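Local coordinates for DHHA1 domain protein (Clostridium perfringens, PDB 3KEW) that probably removes wrongly attached amino acids from tRNA(Ala), using a zinc-binding editing domain of the alanyl-tRNA synthetase type, at residues K14-E19 against L34-F39; G18-V23 against K80-E85; G51-I56 against V68-E73. All coordinates share one frame; numbering follows the deposited sequence.

Contact 1: K14-E19 against L34-F39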
loop_
_atom_site.group_PDB
_atom_site.type_symbol
_atom_site.label_atom_id
_atom_site.label_comp_id
_atom_site.label_asym_id
_atom_site.label_seq_id
_atom_site.Cartn_x
_atom_site.Cartn_y
_atom_site.Cartn_z
ATOM N N LYS A 14 0.148 14.896 -2.090
ATOM C CA LYS A 14 -0.075 14.601 -3.503
ATOM C C LYS A 14 0.601 15.583 -4.470
ATOM O O LYS A 14 0.707 15.302 -5.665
ATOM C CB LYS A 14 -1.576 14.466 -3.798
ATOM C CG LYS A 14 -2.413 15.725 -3.623
ATOM C CD LYS A 14 -3.883 15.413 -3.944
ATOM C CE LYS A 14 -4.618 16.609 -4.535
ATOM N NZ LYS A 14 -5.203 17.497 -3.499
ATOM N N GLU A 15 1.032 16.736 -3.953
ATOM C CA GLU A 15 1.849 17.706 -4.702
ATOM C C GLU A 15 3.016 18.142 -3.843
ATOM O O GLU A 15 2.861 18.334 -2.626
ATOM C CB GLU A 15 1.068 18.960 -5.061
ATOM C CG GLU A 15 -0.148 18.759 -5.921
ATOM C CD GLU A 15 -1.027 19.986 -5.917
ATOM O OE1 GLU A 15 -2.266 19.823 -5.912
ATOM O OE2 GLU A 15 -0.472 21.110 -5.902
ATOM N N PHE A 16 4.171 18.330 -4.482
ATOM C CA PHE A 16 5.402 18.699 -3.784
ATOM C C PHE A 16 6.424 19.358 -4.707
ATOM O O PHE A 16 6.270 19.369 -5.941
ATOM C CB PHE A 16 6.016 17.487 -3.065
ATOM C CG PHE A 16 6.533 16.418 -3.994
ATOM C CD1 PHE A 16 7.899 16.267 -4.194
ATOM C CD2 PHE A 16 5.659 15.554 -4.659
ATOM C CE1 PHE A 16 8.390 15.290 -5.054
ATOM C CE2 PHE A 16 6.142 14.572 -5.519
ATOM C CZ PHE A 16 7.516 14.437 -5.709
ATOM N N LYS A 17 7.459 19.920 -4.085
ATOM C CA LYS A 17 8.545 20.584 -4.787
ATOM C C LYS A 17 9.751 19.666 -4.815
ATOM O O LYS A 17 10.106 19.040 -3.810
ATOM C CB LYS A 17 8.886 21.926 -4.122
ATOM C CG LYS A 17 8.336 23.176 -4.830
ATOM C CD LYS A 17 6.839 23.146 -5.071
ATOM C CE LYS A 17 6.325 24.423 -5.735
ATOM N NZ LYS A 17 6.694 24.525 -7.177
ATOM N N GLY A 18 10.371 19.560 -5.979
ATOM C CA GLY A 18 11.503 18.665 -6.126
ATOM C C GLY A 18 12.592 19.236 -6.994
ATOM O O GLY A 18 12.352 20.122 -7.823
ATOM N N GLU A 19 13.793 18.709 -6.796
ATOM C CA GLU A 19 14.947 19.086 -7.584
ATOM C C GLU A 19 15.560 17.829 -8.165
ATOM O O GLU A 19 15.878 16.890 -7.432
ATOM C CB GLU A 19 15.974 19.832 -6.725
ATOM C CG GLU A 19 17.171 20.368 -7.510
ATOM C CD GLU A 19 18.293 20.901 -6.624
ATOM O OE1 GLU A 19 18.104 21.026 -5.391
ATOM O OE2 GLU A 19 19.379 21.187 -7.172
ATOM N N LEU A 34 15.495 12.473 -7.632
ATOM C CA LEU A 34 14.996 13.710 -7.012
ATOM C C LEU A 34 15.555 13.846 -5.600
ATOM O O LEU A 34 15.903 12.840 -4.974
ATOM C CB LEU A 34 13.467 13.709 -6.955
ATOM C CG LEU A 34 12.601 14.440 -7.989
ATOM C CD1 LEU A 34 13.081 14.287 -9.420
ATOM C CD2 LEU A 34 11.166 13.953 -7.871
ATOM N N ASP A 35 15.662 15.086 -5.115
ATOM C CA ASP A 35 16.130 15.345 -3.748
ATOM C C ASP A 35 15.149 14.786 -2.709
ATOM O O ASP A 35 15.560 14.213 -1.695
ATOM C CB ASP A 35 16.423 16.843 -3.523
ATOM C CG ASP A 35 15.161 17.731 -3.534
ATOM O OD1 ASP A 35 14.979 18.494 -2.564
ATOM O OD2 ASP A 35 14.360 17.681 -4.493
ATOM N N GLN A 36 13.856 14.941 -2.999
ATOM C CA GLN A 36 12.764 14.391 -2.189
ATOM C C GLN A 36 11.654 13.917 -3.115
ATOM O O GLN A 36 11.383 14.546 -4.137
ATOM C CB GLN A 36 12.236 15.431 -1.186
ATOM C CG GLN A 36 11.536 16.661 -1.766
ATOM C CD GLN A 36 11.215 17.702 -0.708
ATOM O OE1 GLN A 36 11.248 17.424 0.493
ATOM N NE2 GLN A 36 10.912 18.912 -1.150
ATOM N N THR A 37 11.024 12.799 -2.775
ATOM C CA THR A 37 9.938 12.297 -3.615
ATOM C C THR A 37 8.756 11.733 -2.823
ATOM O O THR A 37 8.923 11.118 -1.767
ATOM C CB THR A 37 10.446 11.319 -4.720
ATOM O OG1 THR A 37 9.400 11.076 -5.668
ATOM C CG2 THR A 37 10.949 9.999 -4.133
ATOM N N ALA A 38 7.563 11.988 -3.340
ATOM C CA ALA A 38 6.341 11.374 -2.835
ATOM C C ALA A 38 5.863 10.272 -3.786
ATOM O O ALA A 38 4.790 9.710 -3.590
ATOM C CB ALA A 38 5.246 12.440 -2.639
ATOM N N PHE A 39 6.654 9.976 -4.822
ATOM C CA PHE A 39 6.342 8.878 -5.745
ATOM C C PHE A 39 6.766 7.553 -5.114
ATOM O O PHE A 39 7.961 7.314 -4.896
ATOM C CB PHE A 39 7.019 9.068 -7.117
ATOM C CG PHE A 39 6.453 10.214 -7.939
ATOM C CD1 PHE A 39 5.452 9.985 -8.885
ATOM C CD2 PHE A 39 6.927 11.513 -7.778
ATOM C CE1 PHE A 39 4.908 11.035 -9.630
ATOM C CE2 PHE A 39 6.404 12.571 -8.534
ATOM C CZ PHE A 39 5.385 12.331 -9.457
#
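Phe16 makes the largest single contribution to this contact, reaching from strand 15-26 to the backbone of Gln36, Thr37 and Ala38. Its CB is directed toward segment 34-39, and chi1 of 67° places CG between the backbone N and the carbonyl carbon, which turns one face toward Ala38 N and an edge toward Gln36 O. From there the two sides of the ring part. On one, CD1 also faces Gln36 O, and CE1 comes edge-on to within 3.2 Å of that oxygen, with Leu34 CD2 at the same edge; on the other, CD2 lies 3.7 Å from Ala38 CB. At the tip, CZ sits 3.4 Å from Ala38 N, which stands over the face but displaced toward the rim, while Phe39 CE2, shared with Phe16 CE2, approaches CZ to 3.6 Å. The two phenyl groups meet rim to rim with their planes at 66°, neither lying over the other.

Strand 15-26 belongs to a closed six-stranded antiparallel barrel, whereas residues 36-37 have left that barrel to pair in parallel with strand 4-5. Phe16 thus bridges the barrel strand and the departing chain. An ST turn shapes this chain: Thr37 OG1 accepts from Phe39 N and is also hydrogen-bonded to His70.

Polar bonds secure the other end. Gln36, its chain extended, gives NE2 to Lys17 O at 2.8 Å. Asp35 grips Glu19 twice: its backbone N donates to Glu19 O (2.9 Å), and its OD2 receives Glu19 N at 2.6 Å from above the carboxylate plane, 36° out of it.

Contact 2: G18-V23 against K80-E85; sequences GEIIEV and KNLQCE
Gly18 and Leu82 form an antiparallel hydrogen-bonded pair, each residue donating to the other. Leu82 N reaches Gly18 O at 2.9 Å, and Gly18 N returns the bond to Leu82 O at 3.1 Å, meeting that oxygen on a lone pair. Leu82 CB lies 3.4 Å from Gly18 O, and Cys84 sets SG 4.0 Å from Gly18 N.

The next contacts belong to the side chains that follow Gly18. Ile20 crosses Leu82 at about a right angle, its CG1 lying 3.7 Å from Leu82 CD1, with the Ile20 CD1 methyl packed against the same branch. In the antiparallel barrel, strands 15-26 and 82-86 are neighbours, and their pairing, between the barrel's first and last strands in chain order, closes the barrel.

Glu19 and Lys80 instead run alongside one another in the same direction. Glu19 CG is anti to its nitrogen (chi1 -175°) and the rest of the chain is extended, which carries the carboxylate along the aliphatic part of the lysine; Glu19 OE2 comes to 3.4 Å from Lys80 CE. Glu19 OE2 and Lys80 NZ are 4.5 Å apart, too far for a direct ionic contact, and any attraction is probably modest.

Backbone bonds extend the pairing in both directions, from Phe16 to Cys84 and from Ile20 to Leu79. Farther out, Leu34 and Pro76 touch Ile20, while Ile53 rests against both Leu82 and Cys84. On the other side of strand 82-86, the backbone of Gln83 bonds that of Asp54, just after strand 51-53.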
loop_
_atom_site.group_PDB
_atom_site.type_symbol
_atom_site.label_atom_id
_atom_site.label_comp_id
_atom_site.label_asym_id
_atom_site.label_seq_id
_atom_site.Cartn_x
_atom_site.Cartn_y
_atom_site.Cartn_z
ATOM N N GLY A 18 10.371 19.560 -5.979
ATOM C CA GLY A 18 11.503 18.665 -6.126
ATOM C C GLY A 18 12.592 19.236 -6.994
ATOM O O GLY A 18 12.352 20.122 -7.823
ATOM N N GLU A 19 13.793 18.709 -6.796
ATOM C CA GLU A 19 14.947 19.086 -7.584
ATOM C C GLU A 19 15.560 17.829 -8.165
ATOM O O GLU A 19 15.878 16.890 -7.432
ATOM C CB GLU A 19 15.974 19.832 -6.725
ATOM C CG GLU A 19 17.171 20.368 -7.510
ATOM C CD GLU A 19 18.293 20.901 -6.624
ATOM O OE1 GLU A 19 18.104 21.026 -5.391
ATOM O OE2 GLU A 19 19.379 21.187 -7.172
ATOM N N ILE A 20 15.709 17.829 -9.485
ATOM C CA ILE A 20 16.351 16.741 -10.199
ATOM C C ILE A 20 17.852 16.721 -9.903
ATOM O O ILE A 20 18.561 17.688 -10.177
ATOM C CB ILE A 20 16.076 16.820 -11.721
ATOM C CG1 ILE A 20 14.602 16.508 -12.003
ATOM C CG2 ILE A 20 16.972 15.843 -12.473
ATOM C CD1 ILE A 20 14.161 16.704 -13.441
ATOM N N ILE A 21 18.307 15.608 -9.334
ATOM C CA ILE A 21 19.680 15.426 -8.864
ATOM C C ILE A 21 20.551 14.689 -9.906
ATOM O O ILE A 21 21.769 14.885 -9.966
ATOM C CB ILE A 21 19.676 14.750 -7.439
ATOM C CG1 ILE A 21 20.037 15.762 -6.353
ATOM C CG2 ILE A 21 20.634 13.572 -7.332
ATOM C CD1 ILE A 21 19.087 16.935 -6.229
ATOM N N GLU A 22 19.907 13.875 -10.745
ATOM C CA GLU A 22 20.591 13.080 -11.770
ATOM C C GLU A 22 19.652 12.875 -12.956
ATOM O O GLU A 22 18.445 12.745 -12.765
ATOM C CB GLU A 22 21.024 11.732 -11.171
ATOM C CG GLU A 22 21.797 10.794 -12.103
ATOM C CD GLU A 22 22.010 9.409 -11.501
ATOM O OE1 GLU A 22 22.757 9.287 -10.507
ATOM O OE2 GLU A 22 21.432 8.435 -12.026
ATOM N N VAL A 23 20.201 12.894 -14.172
ATOM C CA VAL A 23 19.475 12.502 -15.393
ATOM C C VAL A 23 20.289 11.472 -16.189
ATOM O O VAL A 23 21.440 11.735 -16.547
ATOM C CB VAL A 23 19.174 13.703 -16.339
ATOM C CG1 VAL A 23 18.362 13.252 -17.557
ATOM C CG2 VAL A 23 18.442 14.812 -15.624
ATOM N N LYS A 80 15.403 22.824 -11.006
ATOM C CA LYS A 80 15.229 23.235 -9.611
ATOM C C LYS A 80 13.810 23.719 -9.356
ATOM O O LYS A 80 13.166 24.258 -10.264
ATOM C CB LYS A 80 16.239 24.325 -9.227
ATOM C CG LYS A 80 17.645 23.794 -9.008
ATOM C CD LYS A 80 18.646 24.887 -8.682
ATOM C CE LYS A 80 20.006 24.271 -8.385
ATOM N NZ LYS A 80 21.037 25.295 -8.067
ATOM N N ASN A 81 13.335 23.513 -8.124
ATOM C CA ASN A 81 12.039 24.021 -7.658
ATOM C C ASN A 81 10.878 23.603 -8.579
ATOM O O ASN A 81 10.059 24.419 -9.000
ATOM C CB ASN A 81 12.112 25.550 -7.469
ATOM C CG ASN A 81 10.953 26.106 -6.666
ATOM O OD1 ASN A 81 10.586 25.570 -5.618
ATOM N ND2 ASN A 81 10.368 27.194 -7.158
ATOM N N LEU A 82 10.832 22.316 -8.903
ATOM C CA LEU A 82 9.863 21.812 -9.870
ATOM C C LEU A 82 8.559 21.431 -9.196
ATOM O O LEU A 82 8.563 20.855 -8.110
ATOM C CB LEU A 82 10.431 20.602 -10.612
ATOM C CG LEU A 82 11.809 20.754 -11.256
ATOM C CD1 LEU A 82 12.291 19.396 -11.682
ATOM C CD2 LEU A 82 11.771 21.713 -12.445
ATOM N N GLN A 83 7.449 21.773 -9.846
ATOM C CA GLN A 83 6.129 21.305 -9.432
ATOM C C GLN A 83 5.954 19.830 -9.783
ATOM O O GLN A 83 5.932 19.460 -10.963
ATOM C CB GLN A 83 5.019 22.132 -10.087
ATOM C CG GLN A 83 4.282 23.055 -9.132
ATOM C CD GLN A 83 3.521 22.302 -8.050
ATOM O OE1 GLN A 83 3.975 22.210 -6.905
ATOM N NE2 GLN A 83 2.360 21.761 -8.408
ATOM N N CYS A 84 5.839 18.999 -8.751
ATOM C CA CYS A 84 5.645 17.564 -8.935
ATOM C C CYS A 84 4.320 17.122 -8.333
ATOM O O CYS A 84 4.051 17.397 -7.159
ATOM C CB CYS A 84 6.779 16.784 -8.287
ATOM S SG CYS A 84 8.439 17.315 -8.736
ATOM N N GLU A 85 3.502 16.432 -9.128
ATOM C CA GLU A 85 2.199 15.971 -8.652
ATOM C C GLU A 85 1.884 14.516 -8.988
ATOM O O GLU A 85 2.103 14.055 -10.112
ATOM C CB GLU A 85 1.066 16.904 -9.098
ATOM C CG GLU A 85 1.261 17.583 -10.438
ATOM C CD GLU A 85 0.423 18.846 -10.575
ATOM O OE1 GLU A 85 0.506 19.720 -9.684
ATOM O OE2 GLU A 85 -0.312 18.969 -11.577
#

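Contact 3: G51-I56 against V68-E73; sequences GLIDGI and VYHVLE
Ile53 fills the closely packed half of this contact, its side chain directed at His70 and Leu72. CG1 lies anti to the carbonyl carbon (chi1 -74°) and the chain continues extended, which delivers CD1 to 3.7 Å from His70 CD2, in an oblique approach to the imidazole. Lower on the same side chain, Ile53 CB meets Leu72 CD2 at 4.0 Å. Besides its bond to Thr37, the imidazole makes a weak one from ND1 to Val32 O, and the two fix its rotation.

The other half is looser. Ile56, partly exposed, crosses Leu72 at about a right angle and touches it through CG2, 4.1 Å from Leu72 CB. The same methyl stands 4.1 Å from Glu73 N, where strand 67-72 has ended. Between the isoleucines lies a type I' turn, the two-residue turn of the beta hairpin formed by strands 51-53 and 56-64; Ile53 N bonds Ile56 O and Ile56 N bonds Ile53 O, both at 2.9 Å. Asp54 and Gly55 take the positive phi values such a turn requires.

The two segments share no hydrogen bond. Ile53 reaches His70 and Leu72 across next-but-one strands, with strand 56-64 between, whereas Ile56 and Leu72 belong to adjacent ones. Strand 82-86 borders strand 51-53 on its other side, while Leu34 of strand 29-34 and the Phe39 ring also touch Ile53.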
loop_
_atom_site.group_PDB
_atom_site.type_symbol
_atom_site.label_atom_id
_atom_site.label_comp_id
_atom_site.label_asym_id
_atom_site.label_seq_id
_atom_site.Cartn_x
_atom_site.Cartn_y
_atom_site.Cartn_z
ATOM N N GLY A 51 2.342 10.073 -12.622
ATOM C CA GLY A 51 2.009 11.482 -12.453
ATOM C C GLY A 51 2.847 12.412 -13.303
ATOM O O GLY A 51 3.173 12.087 -14.447
ATOM N N LEU A 52 3.180 13.579 -12.746
ATOM C CA LEU A 52 3.913 14.616 -13.481
ATOM C C LEU A 52 5.052 15.194 -12.657
ATOM O O LEU A 52 4.903 15.431 -11.460
ATOM C CB LEU A 52 2.986 15.766 -13.889
ATOM C CG LEU A 52 1.743 15.559 -14.753
ATOM C CD1 LEU A 52 0.888 16.816 -14.701
ATOM C CD2 LEU A 52 2.117 15.228 -16.189
ATOM N N ILE A 53 6.190 15.398 -13.314
ATOM C CA ILE A 53 7.302 16.192 -12.787
ATOM C C ILE A 53 7.565 17.308 -13.803
ATOM O O ILE A 53 7.933 17.027 -14.952
ATOM C CB ILE A 53 8.570 15.335 -12.559
ATOM C CG1 ILE A 53 8.386 14.455 -11.315
ATOM C CG2 ILE A 53 9.829 16.226 -12.420
ATOM C CD1 ILE A 53 9.391 13.327 -11.190
ATOM N N ASP A 54 7.334 18.556 -13.376
ATOM C CA ASP A 54 7.449 19.756 -14.226
ATOM C C ASP A 54 6.629 19.631 -15.525
ATOM O O ASP A 54 7.095 19.977 -16.615
ATOM C CB ASP A 54 8.928 20.086 -14.508
ATOM C CG ASP A 54 9.118 21.448 -15.166
ATOM O OD1 ASP A 54 8.548 22.445 -14.675
ATOM O OD2 ASP A 54 9.836 21.511 -16.190
ATOM N N GLY A 55 5.417 19.094 -15.401
ATOM C CA GLY A 55 4.533 18.894 -16.550
ATOM C C GLY A 55 4.905 17.736 -17.465
ATOM O O GLY A 55 4.200 17.468 -18.440
ATOM N N ILE A 56 6.011 17.058 -17.167
ATOM C CA ILE A 56 6.459 15.911 -17.958
ATOM C C ILE A 56 5.963 14.644 -17.277
ATOM O O ILE A 56 6.194 14.455 -16.076
ATOM C CB ILE A 56 8.006 15.855 -18.090
ATOM C CG1 ILE A 56 8.581 17.218 -18.509
ATOM C CG2 ILE A 56 8.424 14.753 -19.065
ATOM C CD1 ILE A 56 10.067 17.408 -18.158
ATOM N N VAL A 68 15.075 6.150 -5.405
ATOM C CA VAL A 68 13.854 6.142 -6.188
ATOM C C VAL A 68 14.071 6.869 -7.522
ATOM O O VAL A 68 14.358 8.071 -7.547
ATOM C CB VAL A 68 12.664 6.766 -5.386
ATOM C CG1 VAL A 68 11.401 6.755 -6.210
ATOM C CG2 VAL A 68 12.435 6.025 -4.072
ATOM N N TYR A 69 13.918 6.132 -8.618
ATOM C CA TYR A 69 14.114 6.660 -9.968
ATOM C C TYR A 69 12.810 6.858 -10.720
ATOM O O TYR A 69 11.952 5.985 -10.726
ATOM C CB TYR A 69 15.010 5.730 -10.785
ATOM C CG TYR A 69 16.422 5.607 -10.261
ATOM C CD1 TYR A 69 16.761 4.612 -9.350
ATOM C CD2 TYR A 69 17.418 6.488 -10.676
ATOM C CE1 TYR A 69 18.053 4.494 -8.860
ATOM C CE2 TYR A 69 18.724 6.377 -10.190
ATOM C CZ TYR A 69 19.031 5.374 -9.286
ATOM O OH TYR A 69 20.314 5.253 -8.794
ATOM N N HIS A 70 12.696 7.993 -11.394
ATOM C CA HIS A 70 11.491 8.367 -12.114
ATOM C C HIS A 70 11.778 8.355 -13.610
ATOM O O HIS A 70 12.686 9.044 -14.082
ATOM C CB HIS A 70 11.018 9.763 -11.674
ATOM C CG HIS A 70 10.870 9.913 -10.187
ATOM N ND1 HIS A 70 11.945 9.909 -9.323
ATOM C CD2 HIS A 70 9.769 10.065 -9.412
ATOM C CE1 HIS A 70 11.514 10.046 -8.081
ATOM N NE2 HIS A 70 10.198 10.146 -8.108
ATOM N N VAL A 71 11.005 7.564 -14.348
ATOM C CA VAL A 71 11.156 7.473 -15.795
ATOM C C VAL A 71 10.263 8.519 -16.464
ATOM O O VAL A 71 9.036 8.432 -16.416
ATOM C CB VAL A 71 10.874 6.035 -16.312
ATOM C CG1 VAL A 71 10.967 5.970 -17.827
ATOM C CG2 VAL A 71 11.852 5.050 -15.688
ATOM N N LEU A 72 10.896 9.525 -17.062
ATOM C CA LEU A 72 10.179 10.623 -17.703
ATOM C C LEU A 72 10.151 10.418 -19.210
ATOM O O LEU A 72 11.147 9.975 -19.792
ATOM C CB LEU A 72 10.843 11.968 -17.371
ATOM C CG LEU A 72 11.003 12.430 -15.916
ATOM C CD1 LEU A 72 11.643 13.809 -15.882
ATOM C CD2 LEU A 72 9.676 12.455 -15.178
ATOM N N GLU A 73 9.025 10.747 -19.849
ATOM C CA GLU A 73 8.907 10.534 -21.300
ATOM C C GLU A 73 9.609 11.608 -22.141
ATOM O O GLU A 73 9.944 11.366 -23.301
ATOM C CB GLU A 73 7.447 10.330 -21.744
ATOM C CG GLU A 73 6.630 11.582 -21.998
ATOM C CD GLU A 73 5.334 11.306 -22.756
ATOM O OE1 GLU A 73 4.565 12.264 -22.988
ATOM O OE2 GLU A 73 5.076 10.138 -23.120
#

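From the N terminus, the chain enters the barrel at strand 15-26, and contact 1 closes the first loop, a hairpin through strand 29-34 that ends where residues 36-37 leave the sheet. Contact 3 closes a second, later loop around strand 56-64, so the two follow in series. Contact 2 starts from the stretch that contact 1 also uses, sharing Gly18 and Glu19, and spans the long excursion out to strand 82-86; segment 34-39 of contact 1 and then the whole of contact 3 fall within that excursion. Strand 82-86 also pairs with strand 51-53, through Glu85 and Leu52 among others, and thereby ties contact 2 to contact 3.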